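Local coordinates for histidine triad protein (Plasmodium falciparum 3D7, PDB 5CS2) that probably hydrolyses diadenosine triphosphate to AMP and ADP, as an Fhit-like enzyme of the histidine triad family that is bound by the antimalarial natural product cyclomarin A, at residues C82-N94 with E187-F199. Numbering follows the deposited sequence.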
loop_
_atom_site.group_PDB
_atom_site.type_symbol
_atom_site.label_atom_id
_atom_site.label_comp_id
_atom_site.label_asym_id
_atom_site.label_seq_id
_atom_site.Cartn_x
_atom_site.Cartn_y
_atom_site.Cartn_z
ATOM N N CYS A 82 3.761 -7.129 -2.180
ATOM C CA CYS A 82 2.384 -6.818 -2.509
ATOM C C CYS A 82 2.169 -6.768 -4.019
ATOM O O CYS A 82 1.223 -7.389 -4.518
ATOM C CB CYS A 82 1.939 -5.512 -1.859
ATOM S SG CYS A 82 0.214 -5.111 -2.199
ATOM N N ASN A 83 3.002 -6.001 -4.715
ATOM C CA ASN A 83 2.889 -5.861 -6.181
ATOM C C ASN A 83 3.049 -7.247 -6.851
ATOM O O ASN A 83 2.213 -7.616 -7.683
ATOM C CB ASN A 83 3.932 -4.869 -6.688
ATOM C CG ASN A 83 3.648 -4.437 -8.094
ATOM O OD1 ASN A 83 4.134 -5.038 -9.051
ATOM N ND2 ASN A 83 2.918 -3.358 -8.241
ATOM N N PHE A 84 4.066 -8.018 -6.422
ATOM C CA PHE A 84 4.332 -9.378 -6.911
ATOM C C PHE A 84 3.107 -10.263 -6.675
ATOM O O PHE A 84 2.706 -11.007 -7.576
ATOM C CB PHE A 84 5.567 -9.966 -6.221
ATOM C CG PHE A 84 5.850 -11.412 -6.595
ATOM C CD1 PHE A 84 6.403 -11.731 -7.837
ATOM C CD2 PHE A 84 5.485 -12.452 -5.742
ATOM C CE1 PHE A 84 6.656 -13.062 -8.188
ATOM C CE2 PHE A 84 5.693 -13.793 -6.117
ATOM C CZ PHE A 84 6.304 -14.082 -7.324
ATOM N N MET A 85 2.499 -10.213 -5.442
ATOM C CA MET A 85 1.343 -11.050 -5.140
ATOM C C MET A 85 0.089 -10.662 -5.904
ATOM O O MET A 85 -0.680 -11.542 -6.257
ATOM C CB MET A 85 1.076 -11.123 -3.626
ATOM C CG MET A 85 2.123 -11.932 -2.876
ATOM S SD MET A 85 2.450 -13.619 -3.566
ATOM C CE MET A 85 0.905 -14.243 -3.687
ATOM N N CYS A 86 -0.090 -9.361 -6.260
ATOM C CA CYS A 86 -1.218 -8.983 -7.105
ATOM C C CYS A 86 -1.042 -9.605 -8.482
ATOM O O CYS A 86 -2.021 -10.062 -9.062
ATOM C CB CYS A 86 -1.370 -7.474 -7.197
ATOM S SG CYS A 86 -1.978 -6.746 -5.677
ATOM N N TYR A 87 0.199 -9.682 -8.962
ATOM C CA TYR A 87 0.489 -10.349 -10.246
ATOM C C TYR A 87 0.127 -11.844 -10.170
ATOM O O TYR A 87 -0.653 -12.328 -10.988
ATOM C CB TYR A 87 1.954 -10.157 -10.627
ATOM C CG TYR A 87 2.356 -10.847 -11.918
ATOM C CD1 TYR A 87 1.983 -10.326 -13.160
ATOM C CD2 TYR A 87 3.082 -12.034 -11.899
ATOM C CE1 TYR A 87 2.378 -10.941 -14.350
ATOM C CE2 TYR A 87 3.447 -12.678 -13.084
ATOM C CZ TYR A 87 3.109 -12.116 -14.304
ATOM O OH TYR A 87 3.498 -12.728 -15.470
ATOM N N ILE A 88 0.622 -12.551 -9.133
ATOM C CA ILE A 88 0.330 -13.986 -8.945
ATOM C C ILE A 88 -1.155 -14.252 -8.805
ATOM O O ILE A 88 -1.687 -15.108 -9.512
ATOM C CB ILE A 88 1.127 -14.520 -7.705
ATOM C CG1 ILE A 88 2.666 -14.441 -7.917
ATOM C CG2 ILE A 88 0.662 -15.946 -7.325
ATOM C CD1 ILE A 88 3.270 -15.208 -9.204
ATOM N N MET A 89 -1.834 -13.540 -7.872
ATOM C CA MET A 89 -3.258 -13.722 -7.625
ATOM C C MET A 89 -4.087 -13.401 -8.862
ATOM O O MET A 89 -5.127 -14.031 -9.081
ATOM C CB MET A 89 -3.750 -12.943 -6.396
ATOM C CG MET A 89 -3.008 -13.281 -5.096
ATOM S SD MET A 89 -3.055 -15.043 -4.633
ATOM C CE MET A 89 -4.652 -15.161 -4.026
ATOM N N GLY A 90 -3.614 -12.426 -9.643
ATOM C CA GLY A 90 -4.251 -12.024 -10.887
ATOM C C GLY A 90 -4.293 -13.188 -11.849
ATOM O O GLY A 90 -5.357 -13.509 -12.378
ATOM N N ASN A 91 -3.146 -13.864 -11.998
ATOM C CA ASN A 91 -3.007 -15.053 -12.840
ATOM C C ASN A 91 -3.807 -16.253 -12.310
ATOM O O ASN A 91 -4.424 -16.954 -13.113
ATOM C CB ASN A 91 -1.551 -15.402 -13.026
ATOM C CG ASN A 91 -0.753 -14.379 -13.803
ATOM O OD1 ASN A 91 -1.287 -13.458 -14.420
ATOM N ND2 ASN A 91 0.564 -14.525 -13.796
ATOM N N LEU A 92 -3.848 -16.465 -10.969
ATOM C CA LEU A 92 -4.571 -17.592 -10.353
ATOM C C LEU A 92 -6.091 -17.454 -10.270
ATOM O O LEU A 92 -6.800 -18.446 -10.469
ATOM C CB LEU A 92 -4.017 -17.897 -8.936
ATOM C CG LEU A 92 -2.637 -18.511 -8.841
ATOM C CD1 LEU A 92 -2.193 -18.561 -7.391
ATOM C CD2 LEU A 92 -2.615 -19.947 -9.434
ATOM N N PHE A 93 -6.597 -16.260 -9.923
ATOM C CA PHE A 93 -8.022 -16.002 -9.746
ATOM C C PHE A 93 -8.680 -15.391 -10.989
ATOM O O PHE A 93 -9.874 -15.112 -10.965
ATOM C CB PHE A 93 -8.259 -15.155 -8.469
ATOM C CG PHE A 93 -8.150 -16.028 -7.237
ATOM C CD1 PHE A 93 -6.905 -16.387 -6.724
ATOM C CD2 PHE A 93 -9.286 -16.579 -6.655
ATOM C CE1 PHE A 93 -6.804 -17.276 -5.646
ATOM C CE2 PHE A 93 -9.182 -17.462 -5.572
ATOM C CZ PHE A 93 -7.938 -17.798 -5.074
ATOM N N ASN A 94 -7.925 -15.261 -12.082
ATOM C CA ASN A 94 -8.343 -14.711 -13.381
ATOM C C ASN A 94 -9.006 -13.330 -13.222
ATOM O O ASN A 94 -10.209 -13.138 -13.466
ATOM C CB ASN A 94 -9.193 -15.723 -14.173
ATOM C CG ASN A 94 -8.455 -17.021 -14.410
ATOM O OD1 ASN A 94 -7.298 -17.042 -14.857
ATOM N ND2 ASN A 94 -9.072 -18.125 -14.029
ATOM N N GLU A 187 -5.283 -23.941 -0.465
ATOM C CA GLU A 187 -5.129 -22.625 -1.091
ATOM C C GLU A 187 -3.681 -22.169 -1.064
ATOM O O GLU A 187 -3.176 -21.718 -2.096
ATOM C CB GLU A 187 -6.051 -21.568 -0.467
ATOM C CG GLU A 187 -6.062 -20.301 -1.315
ATOM C CD GLU A 187 -7.079 -19.227 -0.986
ATOM O OE1 GLU A 187 -8.278 -19.567 -0.857
ATOM O OE2 GLU A 187 -6.694 -18.034 -0.979
ATOM N N ALA A 188 -2.993 -22.292 0.088
ATOM C CA ALA A 188 -1.593 -21.885 0.144
ATOM C C ALA A 188 -0.749 -22.726 -0.807
ATOM O O ALA A 188 0.189 -22.214 -1.377
ATOM C CB ALA A 188 -1.045 -21.996 1.556
ATOM N N ASN A 189 -1.068 -24.028 -0.944
ATOM C CA ASN A 189 -0.305 -24.925 -1.811
ATOM C C ASN A 189 -0.435 -24.539 -3.277
ATOM O O ASN A 189 0.560 -24.530 -3.986
ATOM C CB ASN A 189 -0.694 -26.387 -1.558
ATOM C CG ASN A 189 0.315 -27.366 -2.093
ATOM O OD1 ASN A 189 0.087 -28.032 -3.104
ATOM N ND2 ASN A 189 1.469 -27.447 -1.449
ATOM N N LEU A 190 -1.634 -24.161 -3.697
ATOM C CA LEU A 190 -1.902 -23.716 -5.064
ATOM C C LEU A 190 -1.053 -22.464 -5.380
ATOM O O LEU A 190 -0.408 -22.394 -6.436
ATOM C CB LEU A 190 -3.398 -23.419 -5.216
ATOM C CG LEU A 190 -3.842 -22.821 -6.554
ATOM C CD1 LEU A 190 -4.173 -23.926 -7.576
ATOM C CD2 LEU A 190 -5.052 -21.899 -6.359
ATOM N N ILE A 191 -0.988 -21.514 -4.419
ATOM C CA ILE A 191 -0.206 -20.289 -4.611
ATOM C C ILE A 191 1.256 -20.560 -4.662
ATOM O O ILE A 191 1.912 -20.149 -5.605
ATOM C CB ILE A 191 -0.569 -19.220 -3.554
ATOM C CG1 ILE A 191 -2.069 -18.869 -3.646
ATOM C CG2 ILE A 191 0.341 -18.004 -3.707
ATOM C CD1 ILE A 191 -2.617 -18.078 -2.470
ATOM N N LYS A 192 1.783 -21.314 -3.673
ATOM C CA LYS A 192 3.183 -21.689 -3.590
ATOM C C LYS A 192 3.609 -22.460 -4.852
ATOM O O LYS A 192 4.672 -22.181 -5.396
ATOM C CB LYS A 192 3.355 -22.642 -2.389
ATOM C CG LYS A 192 4.319 -22.231 -1.329
ATOM C CD LYS A 192 4.494 -23.353 -0.286
ATOM C CE LYS A 192 3.203 -24.096 0.065
ATOM N NZ LYS A 192 3.431 -25.213 1.039
ATOM N N SER A 193 2.772 -23.414 -5.314
ATOM C CA SER A 193 3.062 -24.243 -6.497
ATOM C C SER A 193 3.221 -23.403 -7.749
ATOM O O SER A 193 4.166 -23.620 -8.511
ATOM C CB SER A 193 1.990 -25.300 -6.715
ATOM O OG SER A 193 1.969 -26.194 -5.615
ATOM N N TYR A 194 2.342 -22.398 -7.907
ATOM C CA TYR A 194 2.381 -21.472 -9.033
ATOM C C TYR A 194 3.625 -20.610 -9.008
ATOM O O TYR A 194 4.280 -20.483 -10.029
ATOM C CB TYR A 194 1.102 -20.653 -9.110
ATOM C CG TYR A 194 1.022 -19.817 -10.364
ATOM C CD1 TYR A 194 0.601 -20.375 -11.570
ATOM C CD2 TYR A 194 1.409 -18.477 -10.359
ATOM C CE1 TYR A 194 0.576 -19.620 -12.746
ATOM C CE2 TYR A 194 1.372 -17.708 -11.524
ATOM C CZ TYR A 194 0.963 -18.286 -12.715
ATOM O OH TYR A 194 0.924 -17.521 -13.850
ATOM N N ILE A 195 3.990 -20.024 -7.831
ATOM C CA ILE A 195 5.197 -19.238 -7.717
ATOM C C ILE A 195 6.398 -20.088 -8.147
ATOM O O ILE A 195 7.190 -19.652 -8.975
ATOM C CB ILE A 195 5.348 -18.620 -6.280
ATOM C CG1 ILE A 195 4.186 -17.659 -5.982
ATOM C CG2 ILE A 195 6.699 -17.944 -6.117
ATOM C CD1 ILE A 195 4.004 -17.221 -4.432
ATOM N N ASN A 196 6.504 -21.320 -7.605
ATOM C CA ASN A 196 7.598 -22.244 -7.910
ATOM C C ASN A 196 7.710 -22.564 -9.404
ATOM O O ASN A 196 8.808 -22.513 -9.970
ATOM C CB ASN A 196 7.425 -23.516 -7.092
ATOM C CG ASN A 196 7.718 -23.317 -5.626
ATOM O OD1 ASN A 196 8.346 -22.333 -5.227
ATOM N ND2 ASN A 196 7.310 -24.271 -4.804
ATOM N N GLU A 197 6.593 -22.842 -10.028
ATOM C CA GLU A 197 6.526 -23.202 -11.452
ATOM C C GLU A 197 7.037 -22.069 -12.366
ATOM O O GLU A 197 7.833 -22.319 -13.278
ATOM C CB GLU A 197 5.081 -23.601 -11.805
ATOM C CG GLU A 197 4.876 -24.029 -13.250
ATOM C CD GLU A 197 3.487 -24.537 -13.589
ATOM O OE1 GLU A 197 2.591 -23.702 -13.850
ATOM O OE2 GLU A 197 3.304 -25.775 -13.626
ATOM N N LYS A 198 6.630 -20.820 -12.073
ATOM C CA LYS A 198 6.984 -19.666 -12.895
ATOM C C LYS A 198 8.284 -18.998 -12.548
ATOM O O LYS A 198 8.850 -18.304 -13.402
ATOM C CB LYS A 198 5.833 -18.635 -12.847
ATOM C CG LYS A 198 4.488 -19.152 -13.346
ATOM C CD LYS A 198 4.533 -19.530 -14.830
ATOM C CE LYS A 198 3.197 -20.032 -15.325
ATOM N NZ LYS A 198 3.304 -20.554 -16.710
ATOM N N PHE A 199 8.780 -19.172 -11.312
ATOM C CA PHE A 199 9.939 -18.419 -10.874
ATOM C C PHE A 199 11.122 -19.201 -10.333
ATOM O O PHE A 199 12.082 -18.581 -9.862
ATOM C CB PHE A 199 9.477 -17.366 -9.842
ATOM C CG PHE A 199 8.624 -16.324 -10.512
ATOM C CD1 PHE A 199 9.195 -15.378 -11.366
ATOM C CD2 PHE A 199 7.241 -16.371 -10.413
ATOM C CE1 PHE A 199 8.392 -14.451 -12.040
ATOM C CE2 PHE A 199 6.440 -15.463 -11.113
ATOM C CZ PHE A 199 7.016 -14.518 -11.926
#
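Ile88 of helix 72-93 and Ile191 of helix 181-199 interlock as knobs into holes where segments 82-93 and 187-199 cross steeply, their axes 10.6 Å apart at closest approach and their directions 106° apart. Ile88 drops among Ile191, Tyr194, Ile195 and Phe199; its CG1 branch lies beside the backbone N and carries CD1 to Phe199 CE2 at 3.7 Å and to the edge of the Tyr194 ring, in its plane. Ile191 fills the reciprocal hole lined by Met85, Ile88, Met89 and Leu92. Both methionine chains bend at chi2 and chi3, which brings Met85 CE within 3.8 Å of Ile191 CG2 and Met89 SD within 3.8 Å of Ile191 CD1. Leu92 lies over one face of the Tyr194 ring, with CD2 3.8 Å from Tyr194 CG. Next to this centre Phe84 turns its edge onto the face of Phe199, a T-shaped pair with centroids 5.3 Å apart and planes at 67°, while its CZ meets Ile195 CG2. Leu9 of helix 4-11 packs against both of these phenylalanines. Toward solvent the packing is sparser. Leu92 also reaches the exposed Leu190, and Asn91 ND2 gives Tyr194 OH a weak, bent hydrogen bond of 3.0 Å (127° at the hydrogen), the only hydrogen bond between the two segments. At the far end Phe93 only grazes the Glu187 carboxylate. Met85 and Met89 also touch strands 116-122 and 97-104, respectively, so the C-terminal helix is joined through helix 72-93 to the antiparallel sheet of the HIT fold, whose strand 116-122 begins with the last three residues of the predicted histidine triad motif, His116 to His118.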